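Local coordinates for proto-oncogene tyrosine-protein kinase receptor Ret (Danio rerio, PDB 7AMK), which is a receptor tyrosine kinase whose cadherin-like extracellular domains take part in recognising GDNF-family ligands bound to GFR-alpha co-receptors, at residues E199-D204 and V224-E229; Y235-D240 and F260-D265; V244-D249 and V357-V362; L283-S288 and F333-L338. The protein carries 4 engineered substitutions. All blocks are in the same frame, centred on the assembly; numbering follows the deposited sequence.

Interaction 1 of 4, residues E199-D204 and V224-E229. With CA (calcium ion), chain M.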
# COMPACT_ATOMS: atom_id res chain seq x y z
N GLU A 199 24.63 21.80 -17.28
CA GLU A 199 23.87 21.21 -18.38
C GLU A 199 23.57 22.19 -19.51
O GLU A 199 23.10 21.75 -20.56
CB GLU A 199 22.53 20.63 -17.88
CG GLU A 199 22.59 19.77 -16.59
CD GLU A 199 21.28 19.05 -16.29
OE1 GLU A 199 20.63 18.55 -17.25
OE2 GLU A 199 20.90 18.98 -15.10
N VAL A 200 23.80 23.49 -19.30
CA VAL A 200 23.50 24.53 -20.28
C VAL A 200 24.54 25.63 -20.13
O VAL A 200 24.72 26.18 -19.04
CB VAL A 200 22.10 25.15 -20.09
CG1 VAL A 200 21.90 26.28 -21.10
CG2 VAL A 200 20.96 24.14 -20.20
N TYR A 201 25.23 25.97 -21.21
CA TYR A 201 26.12 27.12 -21.17
C TYR A 201 25.46 28.29 -21.87
O TYR A 201 25.04 28.18 -23.03
CB TYR A 201 27.46 26.80 -21.80
CG TYR A 201 28.39 26.01 -20.91
CD1 TYR A 201 28.33 24.62 -20.86
CD2 TYR A 201 29.33 26.66 -20.13
CE1 TYR A 201 29.15 23.92 -20.06
CE2 TYR A 201 30.18 25.97 -19.34
CZ TYR A 201 30.10 24.60 -19.30
OH TYR A 201 30.99 23.91 -18.51
N HIS A 202 25.35 29.41 -21.17
CA HIS A 202 24.84 30.65 -21.74
C HIS A 202 26.00 31.42 -22.34
O HIS A 202 27.03 31.64 -21.68
CB HIS A 202 24.14 31.50 -20.69
CG HIS A 202 22.88 30.88 -20.17
ND1 HIS A 202 21.70 30.84 -20.90
CD2 HIS A 202 22.61 30.25 -18.99
CE1 HIS A 202 20.76 30.23 -20.19
NE2 HIS A 202 21.29 29.87 -19.03
N LEU A 203 25.85 31.81 -23.60
CA LEU A 203 26.89 32.49 -24.35
C LEU A 203 26.31 33.77 -24.92
O LEU A 203 25.12 33.83 -25.28
CB LEU A 203 27.44 31.60 -25.50
CG LEU A 203 28.10 30.26 -25.10
CD1 LEU A 203 28.65 29.46 -26.33
CD2 LEU A 203 29.24 30.51 -24.12
N ASP A 204 27.14 34.80 -24.96
CA ASP A 204 26.88 36.02 -25.70
C ASP A 204 27.95 36.16 -26.77
O ASP A 204 29.14 36.26 -26.45
CB ASP A 204 26.85 37.25 -24.77
CG ASP A 204 25.85 38.32 -25.24
OD1 ASP A 204 25.00 38.02 -26.09
OD2 ASP A 204 25.92 39.47 -24.76
N VAL A 224 24.36 26.63 -25.23
CA VAL A 224 24.74 25.30 -25.71
C VAL A 224 24.20 24.27 -24.72
O VAL A 224 24.42 24.39 -23.52
CB VAL A 224 26.27 25.18 -25.89
CG1 VAL A 224 26.64 23.78 -26.38
CG2 VAL A 224 26.86 26.31 -26.84
N ASN A 225 23.47 23.28 -25.23
CA ASN A 225 22.96 22.23 -24.37
C ASN A 225 24.02 21.14 -24.23
O ASN A 225 24.73 20.85 -25.18
CB ASN A 225 21.67 21.62 -24.94
CG ASN A 225 20.50 22.63 -24.98
OD1 ASN A 225 19.98 23.03 -23.94
ND2 ASN A 225 20.07 23.00 -26.17
N ILE A 226 24.18 20.60 -23.01
CA ILE A 226 25.16 19.55 -22.75
C ILE A 226 24.41 18.24 -22.54
O ILE A 226 23.62 18.11 -21.60
CB ILE A 226 26.06 19.85 -21.54
CG1 ILE A 226 26.72 21.25 -21.62
CG2 ILE A 226 27.12 18.75 -21.41
CD1 ILE A 226 27.63 21.51 -22.84
N TYR A 227 24.67 17.28 -23.43
CA TYR A 227 24.07 15.96 -23.33
C TYR A 227 24.87 15.05 -22.40
O TYR A 227 26.09 15.16 -22.28
CB TYR A 227 23.95 15.30 -24.70
CG TYR A 227 22.88 15.90 -25.57
CD1 TYR A 227 22.09 16.95 -25.12
CD2 TYR A 227 22.64 15.40 -26.83
CE1 TYR A 227 21.09 17.50 -25.93
CE2 TYR A 227 21.66 15.92 -27.64
CZ TYR A 227 20.89 16.98 -27.20
OH TYR A 227 19.94 17.48 -28.05
N ASP A 228 24.15 14.14 -21.77
CA ASP A 228 24.68 13.30 -20.71
C ASP A 228 25.17 11.99 -21.29
O ASP A 228 24.63 11.47 -22.26
CB ASP A 228 23.58 13.02 -19.67
CG ASP A 228 24.08 12.33 -18.45
OD1 ASP A 228 24.92 12.91 -17.77
OD2 ASP A 228 23.60 11.22 -18.16
N GLU A 229 26.19 11.44 -20.66
CA GLU A 229 26.56 10.06 -20.92
C GLU A 229 26.64 9.33 -19.58
O GLU A 229 26.63 9.95 -18.52
CB GLU A 229 27.86 9.96 -21.71
CG GLU A 229 29.09 10.19 -20.92
CD GLU A 229 30.34 9.92 -21.75
OE1 GLU A 229 30.19 9.65 -22.96
OE2 GLU A 229 31.47 9.97 -21.20
CA CA M . 26.87 11.73 -16.91
O HOH W 1 20.66 21.09 -21.75

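Interaction 2 of 4, residues Y235-D240 and F260-D265. Engineered in segment 235-240: Gln-237 (natural residue Asn). With CA (calcium ion), chain N; CA (calcium ion), chain M.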
# COMPACT_ATOMS: atom_id res chain seq x y z
N TYR A 235 25.13 3.74 -6.56
CA TYR A 235 25.62 3.59 -5.19
C TYR A 235 24.43 3.63 -4.23
O TYR A 235 23.35 4.17 -4.53
CB TYR A 235 26.62 4.69 -4.81
CG TYR A 235 26.04 6.10 -4.83
CD1 TYR A 235 26.01 6.84 -6.01
CD2 TYR A 235 25.52 6.70 -3.68
CE1 TYR A 235 25.48 8.16 -6.04
CE2 TYR A 235 24.99 7.99 -3.70
CZ TYR A 235 24.97 8.72 -4.88
OH TYR A 235 24.45 9.99 -4.92
N VAL A 236 24.66 3.08 -3.07
CA VAL A 236 23.67 3.12 -2.00
C VAL A 236 24.08 4.20 -1.02
O VAL A 236 25.26 4.54 -0.89
CB VAL A 236 23.51 1.76 -1.29
CG1 VAL A 236 22.83 0.79 -2.23
CG2 VAL A 236 24.87 1.24 -0.89
N GLN A 237 23.09 4.75 -0.34
CA GLN A 237 23.31 5.73 0.71
C GLN A 237 23.00 5.02 2.02
O GLN A 237 21.86 4.63 2.27
CB GLN A 237 22.44 6.96 0.49
CG GLN A 237 22.82 8.13 1.37
CD GLN A 237 22.52 9.46 0.71
OE1 GLN A 237 22.02 9.50 -0.41
NE2 GLN A 237 22.83 10.56 1.41
N GLY A 238 24.03 4.82 2.82
CA GLY A 238 23.86 4.14 4.09
C GLY A 238 24.03 2.63 3.92
O GLY A 238 25.11 2.17 3.55
N THR A 239 22.97 1.88 4.20
CA THR A 239 23.04 0.43 4.18
C THR A 239 22.79 -0.12 2.78
O THR A 239 22.11 0.50 1.96
CB THR A 239 22.03 -0.18 5.15
OG1 THR A 239 22.07 -1.60 5.05
CG2 THR A 239 20.62 0.30 4.83
N ASP A 240 23.35 -1.29 2.52
CA ASP A 240 23.00 -2.06 1.33
C ASP A 240 22.12 -3.25 1.67
O ASP A 240 21.85 -4.08 0.80
CB ASP A 240 24.26 -2.53 0.60
CG ASP A 240 25.12 -3.47 1.43
OD1 ASP A 240 24.59 -4.46 2.00
OD2 ASP A 240 26.35 -3.24 1.50
N PHE A 260 17.04 1.73 -1.92
CA PHE A 260 17.21 2.84 -2.85
C PHE A 260 18.63 2.83 -3.38
O PHE A 260 19.59 2.71 -2.61
CB PHE A 260 16.92 4.18 -2.16
CG PHE A 260 15.48 4.36 -1.79
CD1 PHE A 260 14.56 4.80 -2.73
CD2 PHE A 260 15.04 4.06 -0.52
CE1 PHE A 260 13.22 4.95 -2.39
CE2 PHE A 260 13.71 4.21 -0.17
CZ PHE A 260 12.80 4.66 -1.12
N VAL A 261 18.76 2.97 -4.70
CA VAL A 261 20.05 3.07 -5.37
C VAL A 261 20.04 4.37 -6.16
O VAL A 261 19.03 4.70 -6.79
CB VAL A 261 20.32 1.85 -6.28
CG1 VAL A 261 21.44 2.14 -7.27
CG2 VAL A 261 20.62 0.62 -5.40
N TYR A 262 21.14 5.10 -6.12
CA TYR A 262 21.23 6.41 -6.73
C TYR A 262 22.26 6.41 -7.84
O TYR A 262 23.28 5.71 -7.77
CB TYR A 262 21.57 7.49 -5.70
CG TYR A 262 20.62 7.49 -4.52
CD1 TYR A 262 20.84 6.65 -3.42
CD2 TYR A 262 19.49 8.30 -4.51
CE1 TYR A 262 19.95 6.64 -2.34
CE2 TYR A 262 18.61 8.29 -3.46
CZ TYR A 262 18.84 7.47 -2.37
OH TYR A 262 17.93 7.50 -1.32
N ASP A 263 22.00 7.22 -8.87
CA ASP A 263 22.91 7.34 -10.00
C ASP A 263 22.86 8.78 -10.47
O ASP A 263 21.78 9.29 -10.80
CB ASP A 263 22.52 6.36 -11.12
CG ASP A 263 23.61 6.19 -12.17
OD1 ASP A 263 24.16 7.19 -12.64
OD2 ASP A 263 23.91 5.04 -12.54
N ARG A 264 24.01 9.46 -10.50
CA ARG A 264 24.02 10.87 -10.86
C ARG A 264 23.69 11.11 -12.33
O ARG A 264 23.32 12.24 -12.69
CB ARG A 264 25.37 11.49 -10.51
CG ARG A 264 25.62 11.46 -9.02
CD ARG A 264 26.86 12.24 -8.62
NE ARG A 264 27.03 12.19 -7.16
CZ ARG A 264 26.44 13.01 -6.30
NH1 ARG A 264 25.65 13.99 -6.70
NH2 ARG A 264 26.65 12.83 -4.99
N ASP A 265 23.81 10.09 -13.17
CA ASP A 265 23.44 10.21 -14.57
C ASP A 265 21.92 10.25 -14.75
O ASP A 265 21.16 9.72 -13.93
CB ASP A 265 24.02 9.05 -15.38
CG ASP A 265 25.53 8.98 -15.30
OD1 ASP A 265 26.17 10.04 -15.38
OD2 ASP A 265 26.08 7.86 -15.15
CA CA N . 25.28 5.73 -14.41
CA CA M . 26.87 11.73 -16.91
O HOH W 2 20.53 4.00 -0.27

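Interaction 3 of 4, residues V244-D249 and V357-V362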
# COMPACT_ATOMS: atom_id res chain seq x y z
N VAL A 244 13.89 -8.02 6.38
CA VAL A 244 12.50 -8.30 6.01
C VAL A 244 11.95 -9.41 6.90
O VAL A 244 12.58 -10.46 7.06
CB VAL A 244 12.38 -8.69 4.53
CG1 VAL A 244 11.03 -9.36 4.30
CG2 VAL A 244 12.57 -7.47 3.65
N LEU A 245 10.78 -9.16 7.47
CA LEU A 245 10.04 -10.14 8.25
C LEU A 245 8.76 -10.47 7.50
O LEU A 245 8.01 -9.56 7.13
CB LEU A 245 9.73 -9.63 9.66
CG LEU A 245 8.97 -10.63 10.56
CD1 LEU A 245 9.79 -11.89 10.81
CD2 LEU A 245 8.48 -10.04 11.88
N VAL A 246 8.54 -11.76 7.26
CA VAL A 246 7.28 -12.26 6.73
C VAL A 246 6.60 -13.06 7.84
O VAL A 246 7.12 -14.10 8.27
CB VAL A 246 7.47 -13.15 5.50
CG1 VAL A 246 6.11 -13.59 4.98
CG2 VAL A 246 8.28 -12.42 4.44
N GLU A 247 5.44 -12.59 8.28
CA GLU A 247 4.71 -13.24 9.36
C GLU A 247 3.22 -13.19 9.05
O GLU A 247 2.74 -13.95 8.19
CB GLU A 247 5.03 -12.57 10.70
CG GLU A 247 4.40 -13.30 11.92
CD GLU A 247 5.01 -12.89 13.26
OE1 GLU A 247 5.69 -11.84 13.32
OE2 GLU A 247 4.80 -13.61 14.25
N PHE A 248 2.49 -12.28 9.71
CA PHE A 248 1.03 -12.26 9.59
C PHE A 248 0.56 -11.74 8.25
O PHE A 248 -0.58 -12.00 7.87
CB PHE A 248 0.43 -11.42 10.72
CG PHE A 248 0.73 -11.96 12.08
CD1 PHE A 248 0.11 -13.12 12.53
CD2 PHE A 248 1.66 -11.34 12.90
CE1 PHE A 248 0.40 -13.63 13.78
CE2 PHE A 248 1.95 -11.86 14.15
CZ PHE A 248 1.32 -13.00 14.58
N ASP A 249 1.40 -11.03 7.50
CA ASP A 249 1.07 -10.58 6.15
C ASP A 249 1.82 -11.45 5.17
O ASP A 249 3.04 -11.31 5.01
CB ASP A 249 1.43 -9.11 5.94
CG ASP A 249 1.12 -8.62 4.53
OD1 ASP A 249 1.15 -9.43 3.57
OD2 ASP A 249 0.83 -7.41 4.37
N VAL A 357 16.00 -11.97 5.00
CA VAL A 357 14.59 -12.33 5.09
C VAL A 357 14.37 -13.34 6.22
O VAL A 357 15.02 -14.39 6.26
CB VAL A 357 14.08 -12.91 3.76
CG1 VAL A 357 12.59 -13.30 3.89
CG2 VAL A 357 14.33 -11.93 2.62
N THR A 358 13.45 -13.01 7.12
CA THR A 358 12.94 -13.95 8.12
C THR A 358 11.49 -14.25 7.80
O THR A 358 10.66 -13.33 7.77
CB THR A 358 13.07 -13.37 9.53
OG1 THR A 358 14.45 -13.37 9.93
CG2 THR A 358 12.26 -14.19 10.53
N VAL A 359 11.17 -15.52 7.55
CA VAL A 359 9.80 -15.96 7.35
C VAL A 359 9.42 -16.84 8.53
O VAL A 359 9.90 -17.97 8.66
CB VAL A 359 9.62 -16.70 6.02
CG1 VAL A 359 8.15 -17.14 5.84
CG2 VAL A 359 10.10 -15.83 4.85
N LEU A 360 8.56 -16.32 9.41
CA LEU A 360 8.09 -17.13 10.53
C LEU A 360 6.81 -17.85 10.14
O LEU A 360 6.06 -17.38 9.28
CB LEU A 360 7.81 -16.27 11.75
CG LEU A 360 8.86 -15.22 12.09
CD1 LEU A 360 8.23 -14.15 12.95
CD2 LEU A 360 10.01 -15.86 12.83
N PRO A 361 6.56 -19.00 10.75
CA PRO A 361 5.27 -19.68 10.57
C PRO A 361 4.17 -18.99 11.36
O PRO A 361 4.41 -18.32 12.37
CB PRO A 361 5.54 -21.08 11.13
CG PRO A 361 6.55 -20.83 12.20
CD PRO A 361 7.44 -19.75 11.67
N VAL A 362 2.95 -19.17 10.90
CA VAL A 362 1.80 -18.58 11.57
C VAL A 362 0.94 -19.72 12.13
O VAL A 362 0.33 -20.48 11.35
CB VAL A 362 1.01 -17.67 10.63
CG1 VAL A 362 -0.30 -17.26 11.26
CG2 VAL A 362 1.87 -16.43 10.29

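Interaction 4 of 4, residues L283-S288 and F333-L338. Engineered in segment 283-288: Gln-286 (natural residue Asn). With NAG (2-acetamido-2-deoxy-beta-D-glucopyranose), chain E.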
# COMPACT_ATOMS: atom_id res chain seq x y z
N LEU A 283 18.78 -11.87 -9.50
CA LEU A 283 18.71 -12.65 -8.27
C LEU A 283 19.95 -13.53 -8.11
O LEU A 283 20.25 -14.36 -8.97
CB LEU A 283 17.46 -13.52 -8.27
CG LEU A 283 16.25 -12.99 -7.52
CD1 LEU A 283 15.17 -14.07 -7.45
CD2 LEU A 283 16.67 -12.56 -6.13
N MET A 284 20.65 -13.36 -6.99
CA MET A 284 21.88 -14.13 -6.74
C MET A 284 21.58 -15.40 -5.93
O MET A 284 22.11 -15.62 -4.85
CB MET A 284 22.90 -13.25 -6.02
CG MET A 284 23.37 -12.04 -6.81
SD MET A 284 24.42 -12.49 -8.21
CE MET A 284 23.17 -12.58 -9.50
N THR A 285 20.71 -16.25 -6.48
CA THR A 285 20.44 -17.52 -5.81
C THR A 285 19.95 -18.55 -6.82
O THR A 285 19.13 -18.25 -7.69
CB THR A 285 19.39 -17.37 -4.69
OG1 THR A 285 19.34 -18.57 -3.92
CG2 THR A 285 18.03 -17.11 -5.28
N GLN A 286 20.45 -19.78 -6.68
CA GLN A 286 19.90 -20.94 -7.35
C GLN A 286 19.07 -21.69 -6.31
O GLN A 286 19.59 -22.50 -5.55
CB GLN A 286 21.00 -21.81 -7.94
N ASP A 287 17.76 -21.41 -6.27
CA ASP A 287 16.88 -22.01 -5.27
C ASP A 287 15.44 -21.86 -5.75
O ASP A 287 14.96 -20.73 -5.91
CB ASP A 287 17.10 -21.35 -3.91
CG ASP A 287 16.29 -22.01 -2.79
OD1 ASP A 287 15.13 -22.40 -3.04
OD2 ASP A 287 16.82 -22.12 -1.66
N SER A 288 14.77 -22.99 -5.98
CA SER A 288 13.46 -22.94 -6.62
C SER A 288 12.43 -22.32 -5.69
O SER A 288 11.55 -21.56 -6.13
CB SER A 288 13.03 -24.35 -7.04
OG SER A 288 12.84 -25.20 -5.92
N PHE A 333 16.87 -16.57 5.06
CA PHE A 333 17.91 -16.57 4.03
C PHE A 333 18.39 -15.15 3.75
O PHE A 333 17.69 -14.16 3.98
CB PHE A 333 17.40 -17.22 2.74
CG PHE A 333 16.16 -16.58 2.20
CD1 PHE A 333 16.24 -15.48 1.36
CD2 PHE A 333 14.92 -17.06 2.57
CE1 PHE A 333 15.10 -14.88 0.88
CE2 PHE A 333 13.76 -16.46 2.08
CZ PHE A 333 13.85 -15.37 1.24
N LEU A 334 19.61 -15.07 3.23
CA LEU A 334 20.24 -13.80 2.88
C LEU A 334 20.23 -13.73 1.35
O LEU A 334 21.01 -14.41 0.68
CB LEU A 334 21.64 -13.70 3.48
CG LEU A 334 22.41 -12.40 3.20
CD1 LEU A 334 21.63 -11.15 3.63
CD2 LEU A 334 23.83 -12.41 3.81
N LEU A 335 19.32 -12.92 0.80
CA LEU A 335 19.05 -12.91 -0.64
C LEU A 335 19.86 -11.79 -1.28
O LEU A 335 19.63 -10.61 -1.01
CB LEU A 335 17.55 -12.74 -0.89
CG LEU A 335 17.05 -12.53 -2.32
CD1 LEU A 335 17.30 -13.77 -3.18
CD2 LEU A 335 15.58 -12.14 -2.35
N GLY A 336 20.82 -12.16 -2.11
CA GLY A 336 21.61 -11.19 -2.83
C GLY A 336 20.93 -10.76 -4.12
O GLY A 336 20.21 -11.55 -4.75
N TYR A 337 21.15 -9.50 -4.50
CA TYR A 337 20.61 -8.96 -5.74
C TYR A 337 21.66 -8.03 -6.36
O TYR A 337 21.91 -6.94 -5.83
CB TYR A 337 19.29 -8.23 -5.50
CG TYR A 337 18.54 -7.92 -6.77
CD1 TYR A 337 17.81 -8.91 -7.42
CD2 TYR A 337 18.56 -6.64 -7.34
CE1 TYR A 337 17.13 -8.64 -8.58
CE2 TYR A 337 17.88 -6.37 -8.49
CZ TYR A 337 17.17 -7.38 -9.12
OH TYR A 337 16.47 -7.13 -10.28
N LEU A 338 22.26 -8.46 -7.46
CA LEU A 338 23.31 -7.70 -8.14
C LEU A 338 22.68 -6.69 -9.09
O LEU A 338 21.96 -7.07 -10.03
CB LEU A 338 24.24 -8.62 -8.92
CG LEU A 338 25.34 -7.88 -9.65
CD1 LEU A 338 26.37 -7.38 -8.66
CD2 LEU A 338 25.96 -8.78 -10.67
C1 NAG E . 27.60 -6.24 -15.88
C2 NAG E . 28.31 -7.59 -15.78
C3 NAG E . 29.40 -7.69 -16.85
C4 NAG E . 28.88 -7.34 -18.23
C5 NAG E . 28.10 -6.02 -18.21
C6 NAG E . 27.41 -5.68 -19.51
C7 NAG E . 28.54 -8.71 -13.59
C8 NAG E . 27.49 -9.67 -14.06
N2 NAG E . 28.90 -7.75 -14.45
O3 NAG E . 29.96 -9.00 -16.84
O4 NAG E . 30.00 -7.13 -19.08
O5 NAG E . 27.08 -6.07 -17.20
O6 NAG E . 27.26 -6.80 -20.38
O7 NAG E . 29.05 -8.79 -12.47

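Interaction 1 of 4, residues E199-D204 and V224-E229
Glu-199 meets Ile-226 through its backbone. Glu-199 O accepts from Ile-226 N at 2.9 Å, with the donor lifted 44° out of the carbonyl plane. A water donates to Glu-199 O at 2.8 Å. That water also donates to Asn-225 OD1, so it ties the Asn-225 amide to the neighbouring strand. The carboxylate of Glu-199 leaves the contact and forms a salt bridge with Arg-311. Val-200 pairs with Asn-225 as an antiparallel non-hydrogen-bonded pair. Their side chains lie side by side, with Val-200 CG2 4.0 Å from Asn-225 OD1. The two strands are the arms of a beta hairpin in the cadherin domain, and strand 139-141 flanks its second arm. Past that arm the chain enters a calcium site: Asp-228 OD1 and Glu-229 O each bind calcium at 2.4 Å. Tyr-201 and Val-224 form an antiparallel hydrogen-bonded pair; Tyr-201 N donates to Val-224 O at 2.9 Å, in the carbonyl plane. The Tyr-201 ring has CG beside the backbone N (chi1 -78°). This turns its CD1-CE1 edge to Ile-226, whose CD1 is 3.8 Å from Tyr-201 CD1. Leu-203 puts CD1 3.7 Å from Val-224 CG2, next to Phe-178.

Interaction 2 of 4, residues Y235-D240 and F260-D265
The pairing of Tyr-235 with Tyr-262 sets a short edge strand against strand 255-263, which runs on into the calcium sites between the second and third cadherin-like domains. Tyr-235 N donates to Tyr-262 O at 3.0 Å, and Tyr-262 N returns a nearly straight bond (172°) to Tyr-235 O. The Tyr-235 side chain folds back over its partner. Its CG sits between the backbone N and the carbonyl carbon (chi1 63°), which brings one ring face over Tyr-262 CB. That CB lies 4.0 Å from the Tyr-235 ring centroid, a CH-pi contact. The two ring planes are 33° apart. Further out, Tyr-235 OH lies over one face of the Arg-264 guanidinium, 3.6 Å from NH2. With an alanine at Tyr-235, Tyr-262 CB is likely to lose its ring cover and the Arg-264 guanidinium the hydroxyl over its face.

The end of the strand belongs to the interdomain calcium cluster characteristic of cadherins. Asp-263 grips one calcium with both carboxylate oxygens. Asp-265 bridges two, with OD2 and OD1 each 2.4 Å from a different ion. An Asx turn links these ligands: Asp-265 N donates to the anti lone pair of Asp-263 OD1. Beyond the paired tyrosines, the engineered Gln-237 places OE1 over one face of the Tyr-262 ring. A water accepts from Gln-237 N at 2.7 Å and donates to Phe-260 O.

Interaction 3 of 4, residues V244-D249 and V357-V362
Strands 244-246 and 357-359 run parallel, with axes 4.6 Å apart at closest approach and an angle of 14° between their directions. This is the parallel pairing of the later half of the split first strand with the last strand, as in cadherin-type beta sandwiches, here in the third cadherin-like domain. The register is Val-244 with Val-357, Leu-245 with Thr-358 and Val-246 with Val-359. Thr-358 sits at the middle of the bonding: its N donates to Val-244 O at 2.7 Å, and its O accepts from Val-246 N. The next bond, from Leu-360 N to Val-246 O, is more bent at the hydrogen (147°).

The paired valines share a buried face, where Phe-256 packs on Val-244 and Val-246. Val-246 and Val-359 point the same way, with Val-246 CB 3.8 Å from Val-359 CG2. On the other face, Leu-245 CG is anti to the backbone N (chi1 -179°), and the chi2 turn brings CD1 across to the neighbouring strand. There it lies 3.4 Å from Thr-358 CG2, tighter than usual for two carbons. The same methyl also meets Leu-360 CD1. A fucose touches Leu-245 on this face. After the strands separate, the extended Glu-247 chain brings its carboxylate against Leu-360 CD1. Phe-248 carries Glu-247 CG over one ring face. Val-362 CG2 lies 3.4 Å from Glu-247 O.

Interaction 4 of 4, residues L283-S288 and F333-L338
One backbone hydrogen bond joins the two segments, from Met-284 N to Gly-336 O at 2.9 Å. The donor stands 45° out of the carbonyl plane. Beside it, Leu-283 and Tyr-337 form an antiparallel non-hydrogen-bonded pair. Met-284 is the centre of an inverse gamma turn, closed by a weak bond from Thr-285 N to Leu-283 O. The turn takes the chain away from the sheet.

Gly-336 has no side chain and contributes backbone alone. Met-284 CB comes close to it, 3.4 Å from Gly-336 O. This contact is at the edge of the four-stranded mixed sheet of the third cadherin-like domain. Strand 279-283 is the outermost strand there, and 331-341 is its neighbour. The loop then leads into helix 288-293, with Asp-287 as its N-cap.

The apolar contacts fall into two groups. On one side, Leu-283 CD2 presses on Leu-335 CD1 at 3.3 Å, closer than usual van der Waals contact. Leu-335 CD1 also meets Thr-285 CG2 at 4.0 Å, and Ile-290 of the helix packs on the same leucine. Replacing Leu-335 by alanine would probably open a gap beside Leu-283 CD2 and leave Thr-285 CG2 without this neighbour. Leu-283 CD2 also lies 4.0 Å from Tyr-337 CD1. The other group is nearer the surface. The Met-284 chain is bent at both chi2 (-70°) and chi3, which brings SD 3.9 Å from Leu-338 CB. The far end of Leu-338 meets a sugar: its CD2 is 3.6 Å from O7 of an N-acetylglucosamine.

Interactions 1 and 2 have centres 26 Å apart but meet at one calcium ion. Asp-228 and Glu-229 of interaction 1 and Asp-265 of interaction 2 all bind it, and Glu-229 O lies 3.2 Å from Asp-265 OD1. The ion thus connects the second and third cadherin-like domains. Interactions 2, 3 and 4 lie in the third domain. Segments 235-240 and 244-249 follow closely in sequence, with no other touch between interactions 2 and 3; their centres are 27 Å apart. Interactions 3 and 4 share a sheet: Val-357 N is 3.0 Å from Phe-333 O, a probable hydrogen bond. Interaction 3 is remote from interaction 1, about 31 Å away between nearest atoms.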